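Local atomic coordinates of uncharacterized sugar kinase PH1459 (Pyrococcus horikoshii, PDB entry 3EWM), a protein that binds ATP and, as a member of the PfkB carbohydrate kinase family, probably phosphorylates a sugar, perhaps fructose. Residues A[64-69]-A[79-84]; A[51-56]-A[115-120]; A[230-235]-A[271-276]; A[220-223]-A[228-231]; A[163-168]-A[173-178]. All blocks are in the same frame, centred on the assembly; numbering follows the deposited sequence.

Contact 1 of 5, residues A[64-69]-A[79-84]; sequences YLIEEL and IVKDEK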
# COMPACT_ATOMS: atom_id res chain seq x y z
N TYR A 64 -8.62 10.81 -4.84
CA TYR A 64 -7.51 11.45 -5.52
C TYR A 64 -7.40 11.03 -6.97
O TYR A 64 -7.30 11.87 -7.86
CB TYR A 64 -6.21 11.16 -4.79
CG TYR A 64 -4.95 11.52 -5.52
CD1 TYR A 64 -4.51 12.85 -5.58
CD2 TYR A 64 -4.17 10.54 -6.13
CE1 TYR A 64 -3.34 13.17 -6.23
CE2 TYR A 64 -3.00 10.86 -6.77
CZ TYR A 64 -2.60 12.19 -6.82
OH TYR A 64 -1.42 12.52 -7.45
N LEU A 65 -7.38 9.73 -7.20
CA LEU A 65 -7.23 9.23 -8.57
C LEU A 65 -8.34 9.70 -9.48
O LEU A 65 -8.09 10.13 -10.60
CB LEU A 65 -7.15 7.69 -8.59
CG LEU A 65 -5.88 7.18 -7.91
CD1 LEU A 65 -5.96 5.65 -7.75
CD2 LEU A 65 -4.63 7.58 -8.67
N ILE A 66 -9.58 9.63 -9.00
CA ILE A 66 -10.71 10.06 -9.81
C ILE A 66 -10.56 11.56 -10.12
O ILE A 66 -10.74 11.99 -11.26
CB ILE A 66 -12.06 9.76 -9.11
CG1 ILE A 66 -12.31 8.23 -9.06
CG2 ILE A 66 -13.19 10.45 -9.82
CD1 ILE A 66 -13.35 7.82 -8.04
N GLU A 67 -10.18 12.34 -9.12
CA GLU A 67 -10.02 13.80 -9.30
C GLU A 67 -8.94 14.12 -10.31
O GLU A 67 -9.14 14.98 -11.16
CB GLU A 67 -9.73 14.49 -7.97
CG GLU A 67 -10.96 14.64 -7.06
CD GLU A 67 -10.62 15.30 -5.73
OE1 GLU A 67 -9.45 15.74 -5.55
OE2 GLU A 67 -11.51 15.33 -4.84
N GLU A 68 -7.80 13.43 -10.22
CA GLU A 68 -6.70 13.66 -11.15
C GLU A 68 -7.07 13.30 -12.59
O GLU A 68 -6.69 14.00 -13.52
CB GLU A 68 -5.46 12.89 -10.70
CG GLU A 68 -4.87 13.42 -9.36
CD GLU A 68 -4.61 14.92 -9.39
OE1 GLU A 68 -3.74 15.37 -10.16
OE2 GLU A 68 -5.29 15.66 -8.65
N LEU A 69 -7.76 12.17 -12.75
CA LEU A 69 -8.33 11.77 -14.03
C LEU A 69 -9.29 12.82 -14.57
O LEU A 69 -9.15 13.25 -15.70
CB LEU A 69 -9.00 10.41 -13.92
CG LEU A 69 -7.98 9.28 -13.78
CD1 LEU A 69 -8.67 7.99 -13.51
CD2 LEU A 69 -7.13 9.21 -15.04
N ILE A 79 -15.37 4.27 -13.20
CA ILE A 79 -14.54 3.89 -12.06
C ILE A 79 -15.44 3.62 -10.86
O ILE A 79 -16.15 4.51 -10.39
CB ILE A 79 -13.46 4.94 -11.73
CG1 ILE A 79 -12.59 5.20 -12.97
CG2 ILE A 79 -12.62 4.50 -10.51
CD1 ILE A 79 -11.69 6.38 -12.82
N VAL A 80 -15.40 2.38 -10.39
CA VAL A 80 -16.26 1.94 -9.28
C VAL A 80 -15.50 2.10 -7.97
O VAL A 80 -14.27 2.00 -7.94
CB VAL A 80 -16.73 0.48 -9.48
CG1 VAL A 80 -17.46 -0.05 -8.26
CG2 VAL A 80 -17.60 0.38 -10.71
N LYS A 81 -16.22 2.39 -6.89
CA LYS A 81 -15.61 2.44 -5.59
C LYS A 81 -15.92 1.14 -4.87
O LYS A 81 -17.08 0.74 -4.74
CB LYS A 81 -16.11 3.63 -4.78
CG LYS A 81 -15.77 4.95 -5.42
CD LYS A 81 -16.01 6.11 -4.45
CE LYS A 81 -15.44 7.39 -5.03
NZ LYS A 81 -15.42 8.47 -4.00
N ASP A 82 -14.86 0.49 -4.43
CA ASP A 82 -14.93 -0.74 -3.68
C ASP A 82 -15.03 -0.42 -2.19
O ASP A 82 -14.18 0.27 -1.63
CB ASP A 82 -13.69 -1.58 -3.98
CG ASP A 82 -13.87 -3.03 -3.62
OD1 ASP A 82 -14.45 -3.32 -2.56
OD2 ASP A 82 -13.38 -3.88 -4.38
N GLU A 83 -16.10 -0.90 -1.58
CA GLU A 83 -16.29 -0.73 -0.14
C GLU A 83 -15.51 -1.75 0.68
O GLU A 83 -15.41 -1.62 1.89
CB GLU A 83 -17.79 -0.80 0.19
CG GLU A 83 -18.63 0.27 -0.51
CD GLU A 83 -18.31 1.68 -0.05
OE1 GLU A 83 -17.69 1.85 1.03
OE2 GLU A 83 -18.69 2.64 -0.76
N LYS A 84 -14.97 -2.77 0.03
CA LYS A 84 -14.26 -3.82 0.74
C LYS A 84 -12.75 -3.89 0.47
O LYS A 84 -12.03 -4.61 1.16
CB LYS A 84 -14.88 -5.19 0.46
CG LYS A 84 -16.37 -5.28 0.75
CD LYS A 84 -16.63 -5.26 2.22
CE LYS A 84 -18.10 -5.57 2.52
NZ LYS A 84 -18.43 -5.18 3.92
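I66, L69, I79 and K81 meet through carbon alone, with no hydrogen bond passing between residues 64-69 and 79-84. Two apolar contacts centre on I79, whose branches part to serve different helix residues one turn apart. Its CG1 stands anti to the carbonyl carbon (chi1 -56°) and carries CD1 to L69, where I79 CD1 and L69 CD1 lie 3.5 Å apart, a tight methyl contact. The other branch, CG2, goes to I66: the two isoleucines lie alongside with their chains running opposite ways, I66 CG1 lying 4.0 Å from I79 CG2. Two residues along the strand, past V80, the aliphatic part of K81 takes over. Its chain is extended beyond CG, and K81 CE passes 3.7 Å from I66 CD1. L69 also touches L52 and I79 touches V56, both on strand 49-57, which lies beside strand 79-82 in the sheet. E67 of the same helix makes a salt bridge to K23 of the second subunit. The segments 64-69 and 79-82 run nearly antiparallel (166°), their axes 10.6 Å apart at closest approach. This is the return of a beta-alpha-beta unit, strand 49-57, helix 60-71, strand 79-82, at one border of the large sheet of the ribokinase-like fold.

Contact 2 of 5, residues A[51-56]-A[115-120]; sequences SLISKV and NDINWD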
# COMPACT_ATOMS: atom_id res chain seq x y z
N SER A 51 -12.20 7.20 -21.70
CA SER A 51 -12.91 6.69 -20.53
C SER A 51 -12.08 5.60 -19.91
O SER A 51 -11.46 4.79 -20.61
CB SER A 51 -14.26 6.08 -20.92
OG SER A 51 -15.17 7.06 -21.35
N LEU A 52 -12.07 5.56 -18.59
CA LEU A 52 -11.36 4.52 -17.89
C LEU A 52 -12.32 3.71 -17.05
O LEU A 52 -13.11 4.25 -16.27
CB LEU A 52 -10.25 5.12 -17.02
CG LEU A 52 -9.47 4.12 -16.14
CD1 LEU A 52 -8.64 3.15 -17.00
CD2 LEU A 52 -8.58 4.91 -15.19
N ILE A 53 -12.26 2.41 -17.23
CA ILE A 53 -13.02 1.49 -16.41
C ILE A 53 -12.05 0.85 -15.46
O ILE A 53 -11.08 0.19 -15.86
CB ILE A 53 -13.73 0.43 -17.27
CG1 ILE A 53 -14.86 1.09 -18.07
CG2 ILE A 53 -14.24 -0.76 -16.38
CD1 ILE A 53 -15.12 0.41 -19.38
N SER A 54 -12.31 1.06 -14.17
CA SER A 54 -11.45 0.55 -13.15
C SER A 54 -12.20 0.53 -11.83
O SER A 54 -13.43 0.73 -11.79
CB SER A 54 -10.17 1.38 -13.03
OG SER A 54 -9.23 0.67 -12.25
N LYS A 55 -11.47 0.29 -10.75
CA LYS A 55 -12.09 0.19 -9.46
C LYS A 55 -11.09 0.67 -8.45
O LYS A 55 -9.92 0.27 -8.48
CB LYS A 55 -12.50 -1.27 -9.16
CG LYS A 55 -13.63 -1.39 -8.15
CD LYS A 55 -14.09 -2.83 -8.04
CE LYS A 55 -15.17 -2.99 -6.98
NZ LYS A 55 -15.68 -4.39 -6.93
N VAL A 56 -11.53 1.58 -7.59
CA VAL A 56 -10.67 2.11 -6.52
C VAL A 56 -11.37 1.84 -5.19
O VAL A 56 -12.52 1.40 -5.16
CB VAL A 56 -10.40 3.63 -6.69
CG1 VAL A 56 -9.55 3.90 -7.94
CG2 VAL A 56 -11.70 4.42 -6.76
N ASN A 115 -20.71 -6.79 -12.63
CA ASN A 115 -21.56 -5.70 -12.16
C ASN A 115 -20.87 -4.35 -12.14
O ASN A 115 -21.53 -3.33 -12.23
CB ASN A 115 -22.06 -5.99 -10.74
CG ASN A 115 -22.51 -7.39 -10.58
OD1 ASN A 115 -21.77 -8.23 -10.05
ND2 ASN A 115 -23.70 -7.68 -11.07
N ASP A 116 -19.53 -4.35 -12.03
CA ASP A 116 -18.74 -3.12 -11.94
C ASP A 116 -18.49 -2.48 -13.30
O ASP A 116 -17.96 -1.37 -13.39
CB ASP A 116 -17.39 -3.38 -11.26
CG ASP A 116 -17.54 -3.89 -9.83
OD1 ASP A 116 -18.48 -3.45 -9.14
OD2 ASP A 116 -16.71 -4.73 -9.41
N ILE A 117 -18.87 -3.18 -14.36
CA ILE A 117 -18.58 -2.73 -15.71
C ILE A 117 -19.70 -1.86 -16.21
O ILE A 117 -20.88 -2.26 -16.21
CB ILE A 117 -18.34 -3.92 -16.68
CG1 ILE A 117 -17.22 -4.84 -16.15
CG2 ILE A 117 -18.09 -3.42 -18.14
CD1 ILE A 117 -15.87 -4.11 -15.91
N ASN A 118 -19.32 -0.66 -16.63
CA ASN A 118 -20.22 0.20 -17.32
C ASN A 118 -20.26 -0.26 -18.77
O ASN A 118 -19.38 0.05 -19.58
CB ASN A 118 -19.78 1.66 -17.20
CG ASN A 118 -20.83 2.63 -17.70
OD1 ASN A 118 -21.36 2.47 -18.78
ND2 ASN A 118 -21.14 3.64 -16.90
N TRP A 119 -21.30 -1.00 -19.10
CA TRP A 119 -21.41 -1.60 -20.41
C TRP A 119 -21.73 -0.58 -21.47
O TRP A 119 -21.42 -0.77 -22.64
CB TRP A 119 -22.48 -2.68 -20.38
CG TRP A 119 -22.07 -3.77 -19.49
CD1 TRP A 119 -22.58 -4.06 -18.25
CD2 TRP A 119 -21.04 -4.72 -19.73
NE1 TRP A 119 -21.94 -5.14 -17.72
CE2 TRP A 119 -20.99 -5.57 -18.60
CE3 TRP A 119 -20.16 -4.95 -20.79
CZ2 TRP A 119 -20.08 -6.63 -18.51
CZ3 TRP A 119 -19.26 -6.00 -20.70
CH2 TRP A 119 -19.24 -6.83 -19.57
N ASP A 120 -22.33 0.53 -21.06
CA ASP A 120 -22.59 1.61 -21.99
C ASP A 120 -21.28 2.19 -22.50
O ASP A 120 -21.11 2.40 -23.69
CB ASP A 120 -23.41 2.70 -21.32
CG ASP A 120 -24.90 2.43 -21.38
OD1 ASP A 120 -25.34 1.41 -21.99
OD2 ASP A 120 -25.62 3.27 -20.83
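K55 reaches from strand 49-57 to D116 and carries the polar half of this contact. Its CB leaves the strand toward residues 115-120, and CG stands anti to the backbone N (chi1 -156°), packing near V80 O of the adjoining edge strand. From there the chain is fully extended. CD already runs beside the carboxylate, K55 CD being 3.5 Å from D116 OD2, and CE comes marginally nearer to the same oxygen. NZ completes the approach with a salt bridge of 2.7 Å from K55 NZ to D116 OD2. The ammonium comes from above the carboxylate plane, 38° out of it. The gripped oxygen also accepts from the backbone N of T113, while K55 NZ donates in addition to N111 O, so lysine and aspartate are each tied to the backbone just ahead of D116. This short ion pair, with those second partners, would probably favour the charged forms of both groups.

Two residues back on the strand, I53 supplies the apolar half. I53 CG2 sits 3.8 Å from I117 CD1, the two side chains crossing at about a right angle. I117 in turn lays its CG2 over the centre of the W119 ring, 3.4 Å above the plane. N118, at the N-cap position, turns its OD1 to the backbone N of I121. The connection leading into helix 119-124 thus lies against strand 49-57, with I53 packing on I121 and V122 of that helix, and I117 touching I7 of strand 3-7 and T143 and V147 of helix 140-151.

Contact 3 of 5, residues A[230-235]-A[271-276]; sequences VDVPSY and FANLVA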
# COMPACT_ATOMS: atom_id res chain seq x y z
N VAL A 230 7.51 -1.85 -40.40
CA VAL A 230 7.98 -0.47 -40.46
C VAL A 230 8.82 -0.18 -39.22
O VAL A 230 8.30 -0.14 -38.09
CB VAL A 230 6.82 0.55 -40.58
CG1 VAL A 230 7.33 2.00 -40.41
CG2 VAL A 230 6.09 0.37 -41.92
N ASP A 231 10.12 0.00 -39.41
CA ASP A 231 10.96 0.37 -38.30
C ASP A 231 11.00 1.87 -38.11
O ASP A 231 11.17 2.62 -39.07
CB ASP A 231 12.36 -0.26 -38.39
CG ASP A 231 12.43 -1.62 -37.68
OD1 ASP A 231 13.09 -1.73 -36.62
OD2 ASP A 231 11.78 -2.57 -38.15
N VAL A 232 10.79 2.30 -36.87
CA VAL A 232 10.79 3.71 -36.52
C VAL A 232 11.89 3.97 -35.49
O VAL A 232 11.66 3.78 -34.29
CB VAL A 232 9.41 4.18 -35.98
CG1 VAL A 232 9.38 5.70 -35.85
CG2 VAL A 232 8.25 3.72 -36.90
N PRO A 233 13.09 4.39 -35.95
CA PRO A 233 14.12 4.70 -34.97
C PRO A 233 13.73 5.93 -34.18
O PRO A 233 13.01 6.79 -34.68
CB PRO A 233 15.38 4.97 -35.81
CG PRO A 233 14.90 5.24 -37.18
CD PRO A 233 13.56 4.56 -37.34
N SER A 234 14.18 5.99 -32.94
CA SER A 234 13.84 7.10 -32.08
C SER A 234 14.53 8.38 -32.55
O SER A 234 15.59 8.34 -33.19
CB SER A 234 14.21 6.80 -30.64
OG SER A 234 15.56 6.41 -30.58
N TYR A 235 13.90 9.49 -32.24
CA TYR A 235 14.54 10.78 -32.37
C TYR A 235 15.62 10.90 -31.31
O TYR A 235 15.50 10.35 -30.21
CB TYR A 235 13.50 11.90 -32.28
CG TYR A 235 12.97 12.30 -33.64
CD1 TYR A 235 12.41 13.57 -33.85
CD2 TYR A 235 13.07 11.43 -34.74
CE1 TYR A 235 11.94 13.94 -35.11
CE2 TYR A 235 12.62 11.80 -36.00
CZ TYR A 235 12.05 13.06 -36.18
OH TYR A 235 11.59 13.43 -37.42
N PHE A 271 3.78 9.71 -36.12
CA PHE A 271 2.98 10.34 -35.06
C PHE A 271 3.34 9.78 -33.69
O PHE A 271 3.65 10.53 -32.76
CB PHE A 271 1.47 10.23 -35.32
CG PHE A 271 0.62 10.82 -34.21
CD1 PHE A 271 0.66 12.19 -33.94
CD2 PHE A 271 -0.22 10.01 -33.46
CE1 PHE A 271 -0.11 12.75 -32.92
CE2 PHE A 271 -1.01 10.55 -32.44
CZ PHE A 271 -0.96 11.92 -32.17
N ALA A 272 3.32 8.45 -33.57
CA ALA A 272 3.64 7.81 -32.30
C ALA A 272 5.07 8.11 -31.87
O ALA A 272 5.33 8.36 -30.68
CB ALA A 272 3.37 6.29 -32.37
N ASN A 273 5.98 8.16 -32.84
CA ASN A 273 7.37 8.51 -32.54
C ASN A 273 7.46 9.92 -31.94
O ASN A 273 8.15 10.12 -30.93
CB ASN A 273 8.25 8.40 -33.79
CG ASN A 273 9.73 8.35 -33.46
OD1 ASN A 273 10.14 7.92 -32.38
ND2 ASN A 273 10.55 8.75 -34.41
N LEU A 274 6.77 10.87 -32.57
CA LEU A 274 6.80 12.27 -32.12
C LEU A 274 6.21 12.43 -30.73
O LEU A 274 6.79 13.10 -29.89
CB LEU A 274 6.07 13.18 -33.12
CG LEU A 274 5.83 14.63 -32.68
CD1 LEU A 274 7.14 15.38 -32.58
CD2 LEU A 274 4.86 15.33 -33.61
N VAL A 275 5.07 11.79 -30.50
CA VAL A 275 4.43 11.81 -29.18
C VAL A 275 5.36 11.25 -28.11
O VAL A 275 5.56 11.89 -27.07
CB VAL A 275 3.07 11.11 -29.18
CG1 VAL A 275 2.50 10.97 -27.71
CG2 VAL A 275 2.11 11.87 -30.09
N ALA A 276 5.92 10.06 -28.36
CA ALA A 276 6.89 9.46 -27.44
C ALA A 276 8.08 10.37 -27.21
O ALA A 276 8.47 10.60 -26.06
CB ALA A 276 7.36 8.07 -27.91
O HOH W 1 11.74 9.37 -30.64
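The C-terminal end of strand 228-233, the outermost strand of the large sheet on this side, leads into a loop that packs against helix 265-279 through one asparagine, N273. V232 packs a methyl against it: V232 CG1, anti to its own backbone N (chi1 -171°), lies 3.6 Å from both N273 CB and N273 ND2, the valine branch passing alongside the asparagine chain, head to tail. Beyond CB, the amide reaches the loop backbone. N273 ND2 donates to P233 O at 3.2 Å, a weak bond because the angle at the hydrogen is just 126°. The oxygen end takes a water route instead. A water donates to N273 OD1 at 2.8 Å and accepts from Y235 N at 2.7 Å, so the amide holds the loop at two backbone points, one directly and one through solvent. This pattern is consistent with the modelled orientation of the amide.

In this sheet strand 228-233 pairs with strand 220-225, and the loop that follows stays close to the ATP site: S234 lies about 4 Å, side chain to residue, from G220, an ATP-binding residue, and its hydroxyl is hydrogen-bonded to P218 O. Past the serine, Y235 crosses the asparagine at about a right angle, ring and amide planes 77° apart. Y235 CD2 is 3.7 Å from N273 ND2, an oblique approach. On the flank nearer the start of the helix, V232 touches K270 as well, while A272 turns to F249 and A252 of helix 245-259.

Contact 4 of 5, residues A[220-223]-A[228-231]; sequences GCRL and TVVD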
# COMPACT_ATOMS: atom_id res chain seq x y z
N GLY A 220 13.79 2.94 -30.30
CA GLY A 220 12.61 3.25 -31.07
C GLY A 220 11.67 2.07 -31.05
O GLY A 220 11.56 1.39 -30.04
N CYS A 221 10.99 1.84 -32.16
CA CYS A 221 10.01 0.77 -32.22
C CYS A 221 9.76 0.33 -33.64
O CYS A 221 10.33 0.87 -34.60
CB CYS A 221 8.71 1.19 -31.54
SG CYS A 221 7.90 2.57 -32.34
N ARG A 222 8.88 -0.65 -33.78
CA ARG A 222 8.62 -1.28 -35.05
C ARG A 222 7.12 -1.54 -35.13
O ARG A 222 6.49 -1.95 -34.16
CB ARG A 222 9.45 -2.56 -35.12
CG ARG A 222 8.98 -3.65 -36.04
CD ARG A 222 9.90 -4.89 -35.90
NE ARG A 222 11.31 -4.53 -36.00
CZ ARG A 222 12.28 -4.91 -35.16
NH1 ARG A 222 12.03 -5.72 -34.14
NH2 ARG A 222 13.51 -4.48 -35.37
N LEU A 223 6.53 -1.27 -36.29
CA LEU A 223 5.12 -1.54 -36.50
C LEU A 223 5.00 -2.64 -37.52
O LEU A 223 5.57 -2.55 -38.60
CB LEU A 223 4.38 -0.30 -36.99
CG LEU A 223 4.35 0.88 -36.02
CD1 LEU A 223 3.57 2.01 -36.65
CD2 LEU A 223 3.75 0.48 -34.68
N THR A 228 4.42 -6.85 -43.37
CA THR A 228 5.02 -5.52 -43.43
C THR A 228 5.59 -5.12 -42.07
O THR A 228 4.88 -5.15 -41.06
CB THR A 228 4.00 -4.44 -43.87
OG1 THR A 228 3.29 -4.89 -45.03
CG2 THR A 228 4.72 -3.12 -44.18
N VAL A 229 6.87 -4.78 -42.07
CA VAL A 229 7.55 -4.24 -40.89
C VAL A 229 7.99 -2.81 -41.20
O VAL A 229 8.71 -2.58 -42.17
CB VAL A 229 8.76 -5.12 -40.50
CG1 VAL A 229 9.49 -4.54 -39.30
CG2 VAL A 229 8.32 -6.53 -40.21
N VAL A 230 7.51 -1.85 -40.40
CA VAL A 230 7.98 -0.47 -40.46
C VAL A 230 8.82 -0.18 -39.22
O VAL A 230 8.30 -0.14 -38.09
CB VAL A 230 6.82 0.55 -40.58
CG1 VAL A 230 7.33 2.00 -40.41
CG2 VAL A 230 6.09 0.37 -41.92
N ASP A 231 10.12 0.00 -39.41
CA ASP A 231 10.96 0.37 -38.30
C ASP A 231 11.00 1.87 -38.11
O ASP A 231 11.17 2.62 -39.07
CB ASP A 231 12.36 -0.26 -38.39
CG ASP A 231 12.43 -1.62 -37.68
OD1 ASP A 231 13.09 -1.73 -36.62
OD2 ASP A 231 11.78 -2.57 -38.15
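R222 and D231 form an antiparallel non-hydrogen-bonded pair, followed by the hydrogen-bonded pair L223 and V230, on strand segments whose directions differ by 161°. This is the beta hairpin 220-225/228-233 at the border of the large sheet, and its first strand begins with G220, seen binding ATP. L223 N gives its hydrogen to V230 O at 2.8 Å, and V230 N returns one to L223 O at 2.7 Å, almost straight at 178°. The side chains of L223 and V230 share the face that packs on helix 265-279, with L223 CB 4.4 Å from V230 CB; C221 touches F249 of helix 245-259, and L223 also meets L253 there.

On the other face R222 and D231 run alongside each other in the same direction, both against L216. The arginine starts with CG anti to its backbone N, and R222 CG and R222 CD pass V229 CG1, each at 3.4 Å. A bend at chi3 then turns the guanidinium back to the carboxylate, whose plane is 48° from its own. The two bonds of the salt bridge are unequal: R222 NH2 to D231 OD1 is weak at 3.0 Å, whereas R222 NE meets the syn side of D231 OD2 at 2.9 Å, within the guanidinium plane.

Contact 5 of 5, residues A[163-168]-A[173-178]; sequences LRLDLW and EEMIKV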
# COMPACT_ATOMS: atom_id res chain seq x y z
N LEU A 163 4.45 -6.99 -19.43
CA LEU A 163 4.59 -8.20 -18.65
C LEU A 163 5.35 -7.94 -17.35
O LEU A 163 6.45 -7.40 -17.38
CB LEU A 163 5.23 -9.32 -19.47
CG LEU A 163 5.09 -10.70 -18.81
CD1 LEU A 163 3.68 -10.94 -18.22
CD2 LEU A 163 5.44 -11.79 -19.81
N ARG A 164 4.73 -8.33 -16.24
CA ARG A 164 5.29 -8.17 -14.91
C ARG A 164 5.33 -9.55 -14.26
O ARG A 164 4.40 -9.95 -13.56
CB ARG A 164 4.43 -7.19 -14.09
CG ARG A 164 4.38 -5.77 -14.66
CD ARG A 164 5.77 -5.15 -14.71
NE ARG A 164 5.76 -3.76 -15.18
CZ ARG A 164 6.01 -3.37 -16.43
NH1 ARG A 164 6.27 -4.26 -17.39
NH2 ARG A 164 5.99 -2.07 -16.72
N LEU A 165 6.42 -10.26 -14.51
CA LEU A 165 6.61 -11.64 -14.03
C LEU A 165 6.34 -11.83 -12.55
O LEU A 165 5.80 -12.85 -12.14
CB LEU A 165 8.01 -12.16 -14.39
CG LEU A 165 8.32 -12.45 -15.86
CD1 LEU A 165 9.61 -13.26 -15.98
CD2 LEU A 165 7.17 -13.18 -16.53
N ASP A 166 6.70 -10.82 -11.75
CA ASP A 166 6.51 -10.89 -10.31
C ASP A 166 5.05 -11.00 -9.92
O ASP A 166 4.73 -11.50 -8.84
CB ASP A 166 7.16 -9.68 -9.61
CG ASP A 166 8.68 -9.71 -9.67
OD1 ASP A 166 9.25 -10.78 -10.02
OD2 ASP A 166 9.30 -8.66 -9.37
N LEU A 167 4.16 -10.57 -10.81
CA LEU A 167 2.73 -10.63 -10.53
C LEU A 167 2.14 -12.00 -10.80
O LEU A 167 0.98 -12.25 -10.51
CB LEU A 167 1.96 -9.56 -11.31
CG LEU A 167 2.31 -8.11 -11.00
CD1 LEU A 167 1.28 -7.20 -11.68
CD2 LEU A 167 2.34 -7.85 -9.51
N TRP A 168 2.95 -12.88 -11.37
CA TRP A 168 2.45 -14.19 -11.77
C TRP A 168 3.19 -15.35 -11.15
O TRP A 168 3.10 -16.48 -11.64
CB TRP A 168 2.53 -14.32 -13.29
CG TRP A 168 1.70 -13.35 -14.01
CD1 TRP A 168 2.08 -12.12 -14.48
CD2 TRP A 168 0.33 -13.52 -14.39
NE1 TRP A 168 1.03 -11.52 -15.13
CE2 TRP A 168 -0.06 -12.36 -15.08
CE3 TRP A 168 -0.61 -14.55 -14.21
CZ2 TRP A 168 -1.34 -12.20 -15.61
CZ3 TRP A 168 -1.88 -14.39 -14.73
CH2 TRP A 168 -2.23 -13.22 -15.42
N GLU A 173 1.77 -20.80 -15.61
CA GLU A 173 1.00 -21.49 -16.64
C GLU A 173 -0.31 -20.78 -16.92
O GLU A 173 -0.73 -20.66 -18.07
CB GLU A 173 0.77 -22.97 -16.28
CG GLU A 173 2.06 -23.78 -16.28
CD GLU A 173 1.84 -25.27 -16.08
OE1 GLU A 173 0.80 -25.66 -15.51
OE2 GLU A 173 2.73 -26.05 -16.51
N GLU A 174 -0.96 -20.28 -15.87
CA GLU A 174 -2.15 -19.47 -16.06
C GLU A 174 -1.83 -18.19 -16.85
O GLU A 174 -2.60 -17.78 -17.71
CB GLU A 174 -2.82 -19.14 -14.73
CG GLU A 174 -4.33 -18.98 -14.83
CD GLU A 174 -5.04 -20.16 -15.54
OE1 GLU A 174 -4.43 -21.24 -15.75
OE2 GLU A 174 -6.22 -19.99 -15.90
N MSE A 175 -0.67 -17.60 -16.56
CA MSE A 175 -0.22 -16.37 -17.21
C MSE A 175 -0.06 -16.52 -18.71
O MSE A 175 -0.53 -15.71 -19.48
CB MSE A 175 1.12 -15.94 -16.63
CG MSE A 175 1.64 -14.68 -17.29
SE MSE A 175 3.50 -14.39 -16.90
CE MSE A 175 4.25 -15.65 -18.18
N ILE A 176 0.65 -17.58 -19.11
CA ILE A 176 0.86 -17.87 -20.51
C ILE A 176 -0.47 -18.09 -21.23
O ILE A 176 -0.65 -17.66 -22.36
CB ILE A 176 1.79 -19.10 -20.67
CG1 ILE A 176 3.23 -18.70 -20.32
CG2 ILE A 176 1.68 -19.69 -22.07
CD1 ILE A 176 3.85 -17.65 -21.25
N LYS A 177 -1.41 -18.74 -20.55
CA LYS A 177 -2.74 -18.99 -21.11
C LYS A 177 -3.52 -17.69 -21.28
O LYS A 177 -4.10 -17.44 -22.34
CB LYS A 177 -3.51 -19.98 -20.25
CG LYS A 177 -2.95 -21.40 -20.35
CD LYS A 177 -3.80 -22.42 -19.61
CE LYS A 177 -2.99 -23.68 -19.31
NZ LYS A 177 -3.85 -24.79 -18.83
N VAL A 178 -3.54 -16.86 -20.25
CA VAL A 178 -4.32 -15.61 -20.31
C VAL A 178 -3.68 -14.60 -21.25
O VAL A 178 -4.39 -13.88 -21.94
CB VAL A 178 -4.58 -14.97 -18.92
CG1 VAL A 178 -5.23 -15.97 -17.97
CG2 VAL A 178 -3.31 -14.46 -18.34
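M175, present as selenomethionine, lies across one face of the W168 indole and makes the heart of the contact. Its CB is 3.3 Å from W168 CE3, over the benzene part of the ring. CG then makes a CH-pi contact, 3.5 Å from the centroid of the W168 five-membered ring and close to its normal. The selenium follows over the same face, M175 SE being 3.8 Å from that centroid and 26° off the normal, a Met-aromatic contact. With CG anti to the backbone N (chi1 179°), the chain runs straight off the helix and over the ring before bending at chi3. At the selenium two leucines receive it: L163 CD1 meets M175 SE tip to tip at 3.7 Å, and L165 brings CD2 to 3.9 Å from M175 SE. One turn on, V178 CG2 comes to the far end of the indole, 3.4 Å from W168 CH2.

The tryptophan is held by the short 3-10 turn 165-167, where L167 N bonds to R164 O and W168 N to L165 O. L163 has its backbone N bonded to E195 OE2, and Y198 of helix 193-200 touches L163, L165 and M175 together. R141 of helix 140-151 packs on W168 and V178. L167 O receives R137 NH1.

With no hydrogen bond between the two segments, the join of the loop to the start of helix 172-185 probably rests on dispersion between the thioether position (selenium here, sulfur in methionine), its neighbouring methylene and the indole face, with leucine and valine methyls added.

Overall arrangement
From the N terminus, strand 49-57 opens the wide loop that contact 2 closes at 115-120, and contact 1 is nested inside it, folding helix 60-71 onto strand 79-82. These two touch through backbone bonds between V56 and the edge strand, at one end of the large sheet. Contact 5 follows in series, a short closure joining the loop after strand 156-160 to helix 172-185. Contact 4 then closes a hairpin, and contact 3 begins on its second strand, sharing V230 and D231, before reaching forward to helix 265-279. Contacts 3 and 4 thus occupy the opposite end of the sheet, their centres 32 to 37 Å from those of contacts 1 and 2.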